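PDB 2QDD: mandelate racemase/muconate lactonizing enzyme from Roseovarius nubinhibens, which is of unknown function but belongs to the enolase superfamily and binds magnesium, and so probably acts on a carboxylate substrate. Local coordinates for residues Ile219-Gln224 / Asp243-Glu248; Asp14-Lys19 / Leu328-Ile333; Gln125-Glu130 / Leu307-Ser312; Pro65-Gly70 / His100-Ser105. One frame throughout, in Å; residues are numbered along the deposited sequence. Where two conformers were deposited one is given.

How the contacts relate
Contacts 1, 3 and 4 are buried, whereas contact 2 is partly exposed. Contact 1 lies within the barrel domain and is the polar one: an amide and a thiol meet beside the carboxylates of the magnesium site. Contact 4 lies within the N-terminal domain and packs two helices through glycines, an aromatic ring and branched chains. Contacts 2 and 3 both join that domain to the barrel domain. Contact 2 does so with a lone strand bridge and leucines, contact 3 with leucines and a glycine turn packed on a serine. Helix 101-119 of contact 4 is followed in the chain by helix 123-126 of contact 3. Contacts 1 and 4 come closest, their nearest atoms about 5 Å apart.

Contact 1: Ile219-Gln224 / Asp243-Glu248; sequences IEQPCQ and DECLHE
Gln221 reaches across to Asp243, Glu244 and Cys245, at the C-terminal ends of neighbouring strands in the barrel of an enolase-superfamily enzyme. Glu220 closes strand 218-220, and Asp243 and Glu244 follow strand 240-242. The chain of Gln221 turns about its CB-CG bond (chi2 91°), which brings its amide toward the second loop. OE1 takes the backbone N of Asp243 at 2.8 Å, in the carbonyl plane. NE2 spends its hydrogens on two partners, both close to the amide plane. One is SG of Cys245 at 3.2 Å, the other the carbonyl O of Cys223 at 2.9 Å. The amide is thus held flat and its rotation is fixed. With an alanine here, the backbone N of Asp243 and the carbonyl O of Cys223 would probably lose these mates, and a gap would open beside Cys245. OE1 of Glu244 touches the aliphatic part of Gln221, 3.3 Å from CG. The amide and carboxylate planes stand 76° apart.

Glu220, Asp243 and Glu244 are magnesium ligands, together with Asp196. No metal is bound to this chain in the model. Lys265 pairs with Glu220, Arg270 and Lys267 with Asp243, and the hydroxyl of Tyr59 bonds Glu244. OE2 of Glu220 lies 3.3 Å from OD2 of Asp243, two acceptors side by side, with the carboxylate planes 55° apart.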
loop_
_atom_site.group_PDB
_atom_site.type_symbol
_atom_site.label_atom_id
_atom_site.label_comp_id
_atom_site.label_asym_id
_atom_site.label_seq_id
_atom_site.Cartn_x
_atom_site.Cartn_y
_atom_site.Cartn_z
ATOM N N ILE A 219 -13.740 5.612 22.661
ATOM C CA ILE A 219 -14.850 6.069 21.832
ATOM C C ILE A 219 -15.455 4.866 21.133
ATOM O O ILE A 219 -14.772 4.168 20.376
ATOM C CB ILE A 219 -14.400 7.112 20.769
ATOM C CG1 ILE A 219 -13.649 8.283 21.416
ATOM C CG2 ILE A 219 -15.597 7.601 19.943
ATOM C CD1 ILE A 219 -14.410 9.026 22.522
ATOM N N GLU A 220 -16.733 4.622 21.400
ATOM C CA GLU A 220 -17.417 3.471 20.835
ATOM C C GLU A 220 -18.150 3.870 19.565
ATOM O O GLU A 220 -18.987 4.783 19.582
ATOM C CB GLU A 220 -18.371 2.845 21.853
ATOM C CG GLU A 220 -18.923 1.485 21.443
ATOM C CD GLU A 220 -20.077 1.022 22.325
ATOM O OE1 GLU A 220 -20.043 1.282 23.551
ATOM O OE2 GLU A 220 -21.017 0.389 21.790
ATOM N N GLN A 221 -17.793 3.184 18.475
ATOM C CA GLN A 221 -18.463 3.246 17.171
ATOM C C GLN A 221 -18.991 4.635 16.772
ATOM O O GLN A 221 -20.203 4.879 16.800
ATOM C CB GLN A 221 -19.533 2.146 17.058
ATOM C CG GLN A 221 -20.157 1.986 15.670
ATOM C CD GLN A 221 -19.456 0.991 14.788
ATOM O OE1 GLN A 221 -19.135 -0.114 15.210
ATOM N NE2 GLN A 221 -19.243 1.366 13.531
ATOM N N PRO A 222 -18.075 5.562 16.425
ATOM C CA PRO A 222 -18.515 6.935 16.177
ATOM C C PRO A 222 -19.365 7.077 14.905
ATOM O O PRO A 222 -20.263 7.918 14.859
ATOM C CB PRO A 222 -17.200 7.721 16.077
ATOM C CG PRO A 222 -16.175 6.721 15.682
ATOM C CD PRO A 222 -16.617 5.399 16.246
ATOM N N CYS A 223 -19.099 6.235 13.909
ATOM C CA CYS A 223 -19.717 6.348 12.592
ATOM C C CYS A 223 -20.393 5.039 12.172
ATOM O O CYS A 223 -20.299 4.033 12.870
ATOM C CB CYS A 223 -18.668 6.773 11.561
ATOM S SG CYS A 223 -17.837 8.347 11.933
ATOM N N GLN A 224 -21.072 5.064 11.029
ATOM C CA GLN A 224 -22.022 4.019 10.646
ATOM C C GLN A 224 -21.336 2.781 10.066
ATOM O O GLN A 224 -21.829 1.655 10.212
ATOM C CB GLN A 224 -23.016 4.575 9.626
ATOM C CG GLN A 224 -24.478 4.397 10.008
ATOM C CD GLN A 224 -25.283 5.675 9.828
ATOM O OE1 GLN A 224 -25.175 6.359 8.808
ATOM N NE2 GLN A 224 -26.093 6.007 10.828
ATOM N N ASP A 243 -18.367 -2.037 17.090
ATOM C CA ASP A 243 -19.529 -2.791 17.574
ATOM C C ASP A 243 -20.466 -3.145 16.415
ATOM O O ASP A 243 -20.371 -4.231 15.851
ATOM C CB ASP A 243 -20.256 -2.004 18.684
ATOM C CG ASP A 243 -21.422 -2.782 19.325
ATOM O OD1 ASP A 243 -21.548 -4.010 19.118
ATOM O OD2 ASP A 243 -22.217 -2.150 20.053
ATOM N N GLU A 244 -21.349 -2.220 16.051
ATOM C CA GLU A 244 -22.509 -2.538 15.208
ATOM C C GLU A 244 -22.185 -2.846 13.745
ATOM O O GLU A 244 -22.984 -3.486 13.065
ATOM C CB GLU A 244 -23.556 -1.426 15.295
ATOM C CG GLU A 244 -24.237 -1.319 16.663
ATOM C CD GLU A 244 -23.558 -0.319 17.591
ATOM O OE1 GLU A 244 -22.442 0.139 17.269
ATOM O OE2 GLU A 244 -24.138 0.012 18.646
ATOM N N CYS A 245 -21.022 -2.398 13.265
ATOM C CA CYS A 245 -20.613 -2.646 11.879
ATOM C C CYS A 245 -20.043 -4.046 11.649
ATOM O O CYS A 245 -19.756 -4.421 10.513
ATOM C CB CYS A 245 -19.640 -1.568 11.373
ATOM S SG CYS A 245 -18.096 -1.392 12.315
ATOM N N LEU A 246 -19.889 -4.814 12.724
ATOM C CA LEU A 246 -19.201 -6.098 12.668
ATOM C C LEU A 246 -20.180 -7.273 12.668
ATOM O O LEU A 246 -20.561 -7.781 13.719
ATOM C CB LEU A 246 -18.230 -6.226 13.841
ATOM C CG LEU A 246 -17.151 -5.165 14.037
ATOM C CD1 LEU A 246 -16.719 -5.200 15.483
ATOM C CD2 LEU A 246 -15.967 -5.400 13.110
ATOM N N HIS A 247 -20.582 -7.706 11.484
ATOM C CA HIS A 247 -21.675 -8.664 11.360
ATOM C C HIS A 247 -21.183 -10.107 11.302
ATOM O O HIS A 247 -21.903 -11.028 11.693
ATOM C CB HIS A 247 -22.548 -8.331 10.146
ATOM C CG HIS A 247 -23.185 -6.977 10.220
ATOM N ND1 HIS A 247 -24.233 -6.693 11.069
ATOM C CD2 HIS A 247 -22.911 -5.826 9.561
ATOM C CE1 HIS A 247 -24.580 -5.427 10.927
ATOM N NE2 HIS A 247 -23.795 -4.878 10.017
ATOM N N GLU A 248 -19.960 -10.294 10.808
ATOM C CA GLU A 248 -19.363 -11.623 10.664
ATOM C C GLU A 248 -17.840 -11.585 10.825
ATOM O O GLU A 248 -17.254 -10.507 10.951
ATOM C CB GLU A 248 -19.758 -12.261 9.327
ATOM C CG GLU A 248 -19.614 -11.357 8.105
ATOM C CD GLU A 248 -20.279 -11.935 6.856
ATOM O OE1 GLU A 248 -20.539 -13.160 6.820
ATOM O OE2 GLU A 248 -20.539 -11.161 5.906
#

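Contact 2: Asp14-Lys19 / Leu328-Ile333; sequences DLPLAK and LADDPI
Leu328 lies against Leu15 and Leu17 with both of its methyl branches. Its CG is anti to the carbonyl carbon (chi1 -56°), which carries the branched end back over strand 5-22 although CB starts out away from it. CD2 meets CB of Leu15 at 3.9 Å and CD2 of Leu17 at 4.2 Å. CD1 meets CD1 of Leu15 at 4.0 Å. In Leu17 CG is likewise anti to the carbonyl carbon (chi1 -60°), which brings CD2 round to Leu328 although CB of this residue also points away. Leu15 also reaches Pro332, where its CD2 stands 4.4 Å from CG of the ring. Thr299 touches both Leu15 and Pro332.

Pro16 makes a separate contact. Its CD touches CB of Asp330 at 4.0 Å, and its CG lies near CB of Ala329. The carbonyl O of Pro16 accepts the backbone N of Ala329 at 3.0 Å. The bond is almost straight at the hydrogen (175°), although the donor is tilted from the carbonyl plane.

Beyond Asp330 the loop folds into an Asx turn, in which OD1 of Asp331 takes the backbone N of Ile333. The pairing of Leu17 with Leu328 is a single beta bridge. It joins the antiparallel sheet of the N-terminal capping domain to a loop of the barrel domain, a seam between the two domains of the enolase-superfamily fold.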
loop_
_atom_site.group_PDB
_atom_site.type_symbol
_atom_site.label_atom_id
_atom_site.label_comp_id
_atom_site.label_asym_id
_atom_site.label_seq_id
_atom_site.Cartn_x
_atom_site.Cartn_y
_atom_site.Cartn_z
ATOM N N ASP A 14 -43.426 -10.496 25.499
ATOM C CA ASP A 14 -43.582 -9.050 25.432
ATOM C C ASP A 14 -42.946 -8.444 26.679
ATOM O O ASP A 14 -43.463 -8.607 27.787
ATOM C CB ASP A 14 -45.073 -8.698 25.380
ATOM C CG ASP A 14 -45.348 -7.395 24.656
ATOM O OD1 ASP A 14 -44.863 -6.336 25.111
ATOM O OD2 ASP A 14 -46.068 -7.432 23.635
ATOM N N LEU A 15 -41.818 -7.761 26.504
ATOM C CA LEU A 15 -41.027 -7.300 27.642
ATOM C C LEU A 15 -40.986 -5.781 27.715
ATOM O O LEU A 15 -40.234 -5.152 26.970
ATOM C CB LEU A 15 -39.597 -7.835 27.575
ATOM C CG LEU A 15 -39.311 -9.324 27.437
ATOM C CD1 LEU A 15 -37.862 -9.461 27.042
ATOM C CD2 LEU A 15 -39.583 -10.053 28.748
ATOM N N PRO A 16 -41.785 -5.187 28.619
ATOM C CA PRO A 16 -41.773 -3.732 28.753
ATOM C C PRO A 16 -40.445 -3.236 29.317
ATOM O O PRO A 16 -39.848 -3.892 30.175
ATOM C CB PRO A 16 -42.919 -3.454 29.732
ATOM C CG PRO A 16 -43.074 -4.717 30.506
ATOM C CD PRO A 16 -42.723 -5.827 29.560
ATOM N N LEU A 17 -39.981 -2.102 28.807
ATOM C CA LEU A 17 -38.800 -1.441 29.345
ATOM C C LEU A 17 -39.153 -0.603 30.567
ATOM O O LEU A 17 -40.261 -0.067 30.663
ATOM C CB LEU A 17 -38.139 -0.565 28.275
ATOM C CG LEU A 17 -37.654 -1.251 26.992
ATOM C CD1 LEU A 17 -37.397 -0.213 25.919
ATOM C CD2 LEU A 17 -36.410 -2.090 27.233
ATOM N N ALA A 18 -38.202 -0.505 31.492
ATOM C CA ALA A 18 -38.288 0.402 32.635
ATOM C C ALA A 18 -38.280 1.878 32.218
ATOM O O ALA A 18 -39.027 2.686 32.772
ATOM C CB ALA A 18 -37.156 0.117 33.619
ATOM N N LYS A 19 -37.431 2.220 31.249
ATOM C CA LYS A 19 -37.404 3.566 30.668
ATOM C C LYS A 19 -37.768 3.534 29.178
ATOM O O LYS A 19 -36.904 3.277 28.334
ATOM C CB LYS A 19 -36.033 4.231 30.866
ATOM C CG LYS A 19 -35.510 4.244 32.301
ATOM C CD LYS A 19 -36.112 5.379 33.124
ATOM C CE LYS A 19 -35.539 5.404 34.535
ATOM N NZ LYS A 19 -36.003 4.252 35.360
ATOM N N LEU A 328 -35.266 -3.937 31.836
ATOM C CA LEU A 328 -36.637 -4.442 31.752
ATOM C C LEU A 328 -37.420 -4.206 33.044
ATOM O O LEU A 328 -36.851 -4.237 34.141
ATOM C CB LEU A 328 -36.641 -5.941 31.438
ATOM C CG LEU A 328 -35.923 -6.475 30.197
ATOM C CD1 LEU A 328 -35.954 -8.000 30.214
ATOM C CD2 LEU A 328 -36.527 -5.921 28.905
ATOM N N ALA A 329 -38.728 -3.992 32.904
ATOM C CA ALA A 329 -39.636 -3.880 34.047
ATOM C C ALA A 329 -40.231 -5.227 34.477
ATOM O O ALA A 329 -40.680 -5.377 35.616
ATOM C CB ALA A 329 -40.738 -2.879 33.748
ATOM N N ASP A 330 -40.228 -6.200 33.566
ATOM C CA ASP A 330 -40.696 -7.555 33.865
ATOM C C ASP A 330 -39.542 -8.563 33.963
ATOM O O ASP A 330 -38.456 -8.327 33.430
ATOM C CB ASP A 330 -41.707 -8.008 32.806
ATOM C CG ASP A 330 -42.910 -8.718 33.406
ATOM O OD1 ASP A 330 -42.731 -9.544 34.332
ATOM O OD2 ASP A 330 -44.040 -8.453 32.944
ATOM N N ASP A 331 -39.790 -9.678 34.650
ATOM C CA ASP A 331 -38.847 -10.797 34.722
ATOM C C ASP A 331 -39.609 -12.121 34.595
ATOM O O ASP A 331 -40.392 -12.476 35.482
ATOM C CB ASP A 331 -38.062 -10.749 36.044
ATOM C CG ASP A 331 -36.835 -11.671 36.060
ATOM O OD1 ASP A 331 -36.653 -12.512 35.151
ATOM O OD2 ASP A 331 -36.044 -11.552 37.017
ATOM N N PRO A 332 -39.393 -12.846 33.482
ATOM C CA PRO A 332 -39.953 -14.180 33.243
ATOM C C PRO A 332 -39.150 -15.349 33.832
ATOM O O PRO A 332 -39.632 -16.487 33.829
ATOM C CB PRO A 332 -39.956 -14.271 31.720
ATOM C CG PRO A 332 -38.763 -13.484 31.321
ATOM C CD PRO A 332 -38.603 -12.377 32.327
ATOM N N ILE A 333 -37.938 -15.075 34.313
ATOM C CA ILE A 333 -37.111 -16.093 34.971
ATOM C C ILE A 333 -36.527 -15.593 36.306
ATOM O O ILE A 333 -35.309 -15.409 36.421
ATOM C CB ILE A 333 -35.991 -16.631 34.032
ATOM C CG1 ILE A 333 -35.377 -15.498 33.196
ATOM C CG2 ILE A 333 -36.535 -17.723 33.114
ATOM C CD1 ILE A 333 -34.009 -15.818 32.656
#

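Contact 3: Gln125-Glu130 / Leu307-Ser312; sequences QLLGGE and LHLAAS
Leu127 is the apolar bridge from the end of helix 123-126 to helix 300-311. Its CG lies anti to the carbonyl carbon (chi1 -65°), and both methyls point at the other helix. CD1 and CD2 each stand 4.0 Å from CD1 of Leu309, the two side chains crossing at about a right angle. CD1 also nears CB of His308, at 4.3 Å. Nearer the backbone, CB of Leu127 rests 3.5 Å from OG of Ser312. Trp112 of helix 101-119 and Arg278 of helix 274-287 touch Leu127 as well.

Gly128 ends the helix in a Schellman motif. Its positive phi (107°) would press a side chain against the preceding carbonyl O, so the turn itself calls for glycine. Backbone bonds from Gly128 run to a second subunit.

Gly129 then passes close over Ser312. Its N is 3.7 Å from CB of Ser312, and the two CA atoms are only 3.9 Å apart. A side chain at this position would run into CA of Ser312. The carbonyl O of Gly129 bonds Ser85 of the second subunit, so the loop is held on both the domain and the subunit side.

Arg281 of helix 274-287 serves the polar atoms here. It donates to OG of Ser312 and weakly to the carbonyl O of Leu127. The contact rests on van der Waals packing of leucines and of a glycine backbone on Ser312, with Arg281 meeting polar atoms of both segments.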
loop_
_atom_site.group_PDB
_atom_site.type_symbol
_atom_site.label_atom_id
_atom_site.label_comp_id
_atom_site.label_asym_id
_atom_site.label_seq_id
_atom_site.Cartn_x
_atom_site.Cartn_y
_atom_site.Cartn_z
ATOM N N GLN A 125 -16.687 -23.259 31.232
ATOM C CA GLN A 125 -15.639 -24.278 31.193
ATOM C C GLN A 125 -15.459 -24.889 29.808
ATOM O O GLN A 125 -14.330 -25.169 29.387
ATOM C CB GLN A 125 -15.903 -25.371 32.225
ATOM C CG GLN A 125 -14.743 -26.337 32.398
ATOM C CD GLN A 125 -14.608 -26.855 33.814
ATOM O OE1 GLN A 125 -13.535 -26.782 34.413
ATOM N NE2 GLN A 125 -15.696 -27.386 34.356
ATOM N N LEU A 126 -16.567 -25.094 29.101
ATOM C CA LEU A 126 -16.518 -25.549 27.708
ATOM C C LEU A 126 -15.860 -24.511 26.805
ATOM O O LEU A 126 -15.225 -24.858 25.809
ATOM C CB LEU A 126 -17.918 -25.882 27.190
ATOM C CG LEU A 126 -18.543 -27.216 27.605
ATOM C CD1 LEU A 126 -19.968 -27.277 27.097
ATOM C CD2 LEU A 126 -17.740 -28.391 27.077
ATOM N N LEU A 127 -16.008 -23.243 27.184
ATOM C CA LEU A 127 -15.360 -22.135 26.500
ATOM C C LEU A 127 -13.929 -21.877 26.978
ATOM O O LEU A 127 -13.240 -21.009 26.450
ATOM C CB LEU A 127 -16.226 -20.874 26.606
ATOM C CG LEU A 127 -17.563 -21.006 25.870
ATOM C CD1 LEU A 127 -18.600 -20.027 26.391
ATOM C CD2 LEU A 127 -17.387 -20.883 24.362
ATOM N N GLY A 128 -13.489 -22.637 27.975
ATOM C CA GLY A 128 -12.070 -22.782 28.279
ATOM C C GLY A 128 -11.613 -22.058 29.530
ATOM O O GLY A 128 -10.425 -22.066 29.844
ATOM N N GLY A 129 -12.547 -21.431 30.245
ATOM C CA GLY A 129 -12.217 -20.642 31.435
ATOM C C GLY A 129 -11.868 -21.494 32.645
ATOM O O GLY A 129 -12.355 -22.618 32.774
ATOM N N GLU A 130 -11.029 -20.957 33.530
ATOM C CA GLU A 130 -10.621 -21.665 34.750
ATOM C C GLU A 130 -11.660 -21.630 35.865
ATOM O O GLU A 130 -11.696 -22.522 36.712
ATOM C CB GLU A 130 -9.283 -21.138 35.285
ATOM C CG GLU A 130 -9.230 -19.646 35.616
ATOM C CD GLU A 130 -8.126 -19.294 36.609
ATOM O OE1 GLU A 130 -7.698 -18.119 36.620
ATOM O OE2 GLU A 130 -7.689 -20.183 37.379
ATOM N N LEU A 307 -22.356 -13.866 29.274
ATOM C CA LEU A 307 -21.517 -13.754 30.469
ATOM C C LEU A 307 -20.640 -14.977 30.715
ATOM O O LEU A 307 -19.576 -14.864 31.315
ATOM C CB LEU A 307 -22.349 -13.436 31.714
ATOM C CG LEU A 307 -21.604 -12.568 32.733
ATOM C CD1 LEU A 307 -22.043 -11.120 32.652
ATOM C CD2 LEU A 307 -21.782 -13.104 34.129
ATOM N N HIS A 308 -21.087 -16.136 30.242
ATOM C CA HIS A 308 -20.245 -17.328 30.157
ATOM C C HIS A 308 -19.022 -17.117 29.254
ATOM O O HIS A 308 -17.923 -17.582 29.574
ATOM C CB HIS A 308 -21.058 -18.527 29.644
ATOM C CG HIS A 308 -21.854 -19.226 30.704
ATOM N ND1 HIS A 308 -21.273 -19.978 31.701
ATOM C CD2 HIS A 308 -23.191 -19.314 30.902
ATOM C CE1 HIS A 308 -22.215 -20.486 32.475
ATOM N NE2 HIS A 308 -23.388 -20.097 32.012
ATOM N N LEU A 309 -19.227 -16.427 28.126
ATOM C CA LEU A 309 -18.131 -16.053 27.228
ATOM C C LEU A 309 -17.238 -14.977 27.842
ATOM O O LEU A 309 -16.016 -15.079 27.779
ATOM C CB LEU A 309 -18.663 -15.604 25.859
ATOM C CG LEU A 309 -17.645 -15.547 24.708
ATOM C CD1 LEU A 309 -17.108 -16.919 24.347
ATOM C CD2 LEU A 309 -18.252 -14.891 23.488
ATOM N N ALA A 310 -17.860 -13.958 28.434
ATOM C CA ALA A 310 -17.148 -12.912 29.175
ATOM C C ALA A 310 -16.216 -13.442 30.280
ATOM O O ALA A 310 -15.069 -13.004 30.386
ATOM C CB ALA A 310 -18.136 -11.899 29.743
ATOM N N ALA A 311 -16.702 -14.396 31.074
ATOM C CA ALA A 311 -15.948 -14.938 32.213
ATOM C C ALA A 311 -14.780 -15.814 31.788
ATOM O O ALA A 311 -13.745 -15.836 32.450
ATOM C CB ALA A 311 -16.868 -15.709 33.140
ATOM N N SER A 312 -14.949 -16.527 30.676
ATOM C CA SER A 312 -13.907 -17.401 30.131
ATOM C C SER A 312 -12.830 -16.639 29.346
ATOM O O SER A 312 -11.846 -17.231 28.898
ATOM C CB SER A 312 -14.548 -18.467 29.242
ATOM O OG SER A 312 -15.230 -17.863 28.156
HETATM O O HOH W 1 -10.840 -19.039 27.535
#

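Contact 4: Pro65-Gly70 / His100-Ser105; sequences PGLRAG and HSYVKS
The hydroxyl of Tyr102 meets a water at 3.2 Å, and that water donates to the carbonyl O of Gly66 at 2.8 Å. The same OH is hydrogen-bonded to His100 of a third subunit, so this buried oxygen ties the helix pair to the assembly. At the ring edge, CE1 is 3.4 Å from the backbone N of Leu67. The first torsion of Tyr102 (chi1 69°) sets CG between the backbone N and the carbonyl carbon, and the ring lies back over its own helix. CG2 of Val103 sits 3.9 Å above the ring plane, over the centre, and also meets the carbonyl O of Gly66 and CA of Gly70.

A phenylalanine in place of this tyrosine would probably leave the water and the neighbouring subunit's His100 without their hydroxyl partner. Leu67 runs past the tyrosine in the opposite direction, with its CG 3.9 Å from CD1 of the ring and 3.4 Å from the carbonyl O of Tyr102. CG1 of Val103 is 3.6 Å from the carbonyl C of Gly70.

Side chains at Gly66 and Gly70 would clash with Tyr102 and Val103. These glycines make room where the helices cross at -65°, their axes 8.7 Å apart, in the helical part of the N-terminal domain.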
loop_
_atom_site.group_PDB
_atom_site.type_symbol
_atom_site.label_atom_id
_atom_site.label_comp_id
_atom_site.label_asym_id
_atom_site.label_seq_id
_atom_site.Cartn_x
_atom_site.Cartn_y
_atom_site.Cartn_z
ATOM N N PRO A 65 -40.521 -10.585 14.451
ATOM C CA PRO A 65 -41.259 -11.395 13.471
ATOM C C PRO A 65 -40.370 -12.135 12.468
ATOM O O PRO A 65 -40.694 -13.257 12.073
ATOM C CB PRO A 65 -42.150 -10.370 12.758
ATOM C CG PRO A 65 -42.238 -9.216 13.693
ATOM C CD PRO A 65 -40.917 -9.165 14.382
ATOM N N GLY A 66 -39.249 -11.527 12.083
ATOM C CA GLY A 66 -38.274 -12.198 11.219
ATOM C C GLY A 66 -37.538 -13.340 11.882
ATOM O O GLY A 66 -37.172 -14.312 11.220
ATOM N N LEU A 67 -37.324 -13.218 13.189
ATOM C CA LEU A 67 -36.666 -14.264 13.974
ATOM C C LEU A 67 -37.497 -15.544 13.995
ATOM O O LEU A 67 -36.978 -16.637 13.754
ATOM C CB LEU A 67 -36.392 -13.774 15.403
ATOM C CG LEU A 67 -35.092 -14.210 16.086
ATOM C CD1 LEU A 67 -34.686 -13.218 17.173
ATOM C CD2 LEU A 67 -35.161 -15.619 16.649
ATOM N N ARG A 68 -38.790 -15.396 14.264
ATOM C CA ARG A 68 -39.710 -16.531 14.278
ATOM C C ARG A 68 -39.957 -17.125 12.897
ATOM O O ARG A 68 -40.043 -18.350 12.761
ATOM C CB ARG A 68 -41.016 -16.148 14.970
ATOM C CG ARG A 68 -40.839 -15.923 16.473
ATOM C CD ARG A 68 -42.128 -15.498 17.147
ATOM N NE ARG A 68 -42.515 -14.127 16.813
ATOM C CZ ARG A 68 -42.129 -13.049 17.489
ATOM N NH1 ARG A 68 -41.326 -13.167 18.539
ATOM N NH2 ARG A 68 -42.543 -11.847 17.110
ATOM N N ALA A 69 -40.040 -16.263 11.876
ATOM C CA ALA A 69 -40.100 -16.705 10.469
ATOM C C ALA A 69 -38.858 -17.468 10.027
ATOM O O ALA A 69 -38.955 -18.445 9.289
ATOM C CB ALA A 69 -40.365 -15.525 9.533
ATOM N N GLY A 70 -37.693 -17.022 10.494
ATOM C CA GLY A 70 -36.433 -17.714 10.247
ATOM C C GLY A 70 -36.359 -19.093 10.871
ATOM O O GLY A 70 -35.900 -20.039 10.222
ATOM N N HIS A 100 -28.929 -13.830 8.428
ATOM C CA HIS A 100 -29.888 -13.950 9.526
ATOM C C HIS A 100 -29.250 -14.469 10.804
ATOM O O HIS A 100 -29.699 -15.469 11.372
ATOM C CB HIS A 100 -31.078 -14.826 9.122
ATOM C CG HIS A 100 -31.836 -14.306 7.944
ATOM N ND1 HIS A 100 -31.510 -14.637 6.645
ATOM C CD2 HIS A 100 -32.904 -13.477 7.866
ATOM C CE1 HIS A 100 -32.345 -14.033 5.819
ATOM N NE2 HIS A 100 -33.199 -13.323 6.535
ATOM N N SER A 101 -28.189 -13.789 11.231
ATOM C CA SER A 101 -27.445 -14.185 12.423
ATOM C C SER A 101 -28.308 -14.117 13.684
ATOM O O SER A 101 -28.104 -14.881 14.619
ATOM C CB SER A 101 -26.192 -13.325 12.575
ATOM O OG SER A 101 -26.512 -11.948 12.562
ATOM N N TYR A 102 -29.283 -13.212 13.680
ATOM C CA TYR A 102 -30.262 -13.073 14.752
ATOM C C TYR A 102 -31.209 -14.260 14.922
ATOM O O TYR A 102 -31.670 -14.525 16.030
ATOM C CB TYR A 102 -31.060 -11.783 14.584
ATOM C CG TYR A 102 -32.029 -11.721 13.408
ATOM C CD1 TYR A 102 -33.411 -11.780 13.615
ATOM C CD2 TYR A 102 -31.572 -11.554 12.101
ATOM C CE1 TYR A 102 -34.310 -11.697 12.547
ATOM C CE2 TYR A 102 -32.461 -11.472 11.029
ATOM C CZ TYR A 102 -33.827 -11.543 11.259
ATOM O OH TYR A 102 -34.705 -11.450 10.197
ATOM N N VAL A 103 -31.486 -14.955 13.822
ATOM C CA VAL A 103 -32.238 -16.210 13.839
ATOM C C VAL A 103 -31.390 -17.326 14.440
ATOM O O VAL A 103 -31.885 -18.164 15.201
ATOM C CB VAL A 103 -32.707 -16.601 12.408
ATOM C CG1 VAL A 103 -33.336 -17.991 12.391
ATOM C CG2 VAL A 103 -33.689 -15.566 11.872
ATOM N N LYS A 104 -30.102 -17.308 14.107
ATOM C CA LYS A 104 -29.205 -18.422 14.371
ATOM C C LYS A 104 -28.740 -18.500 15.817
ATOM O O LYS A 104 -28.430 -19.588 16.306
ATOM C CB LYS A 104 -28.001 -18.354 13.439
ATOM C CG LYS A 104 -28.274 -18.984 12.102
ATOM C CD LYS A 104 -27.485 -18.317 11.025
ATOM C CE LYS A 104 -27.812 -18.935 9.694
ATOM N NZ LYS A 104 -26.958 -18.325 8.631
ATOM N N SER A 105 -28.702 -17.346 16.484
ATOM C CA SER A 105 -28.149 -17.223 17.835
ATOM C C SER A 105 -28.907 -18.003 18.927
ATOM O O SER A 105 -28.278 -18.691 19.722
ATOM C CB SER A 105 -27.940 -15.746 18.219
ATOM O OG SER A 105 -27.460 -15.597 19.547
HETATM O O HOH W 2 -36.400 -13.652 8.589
#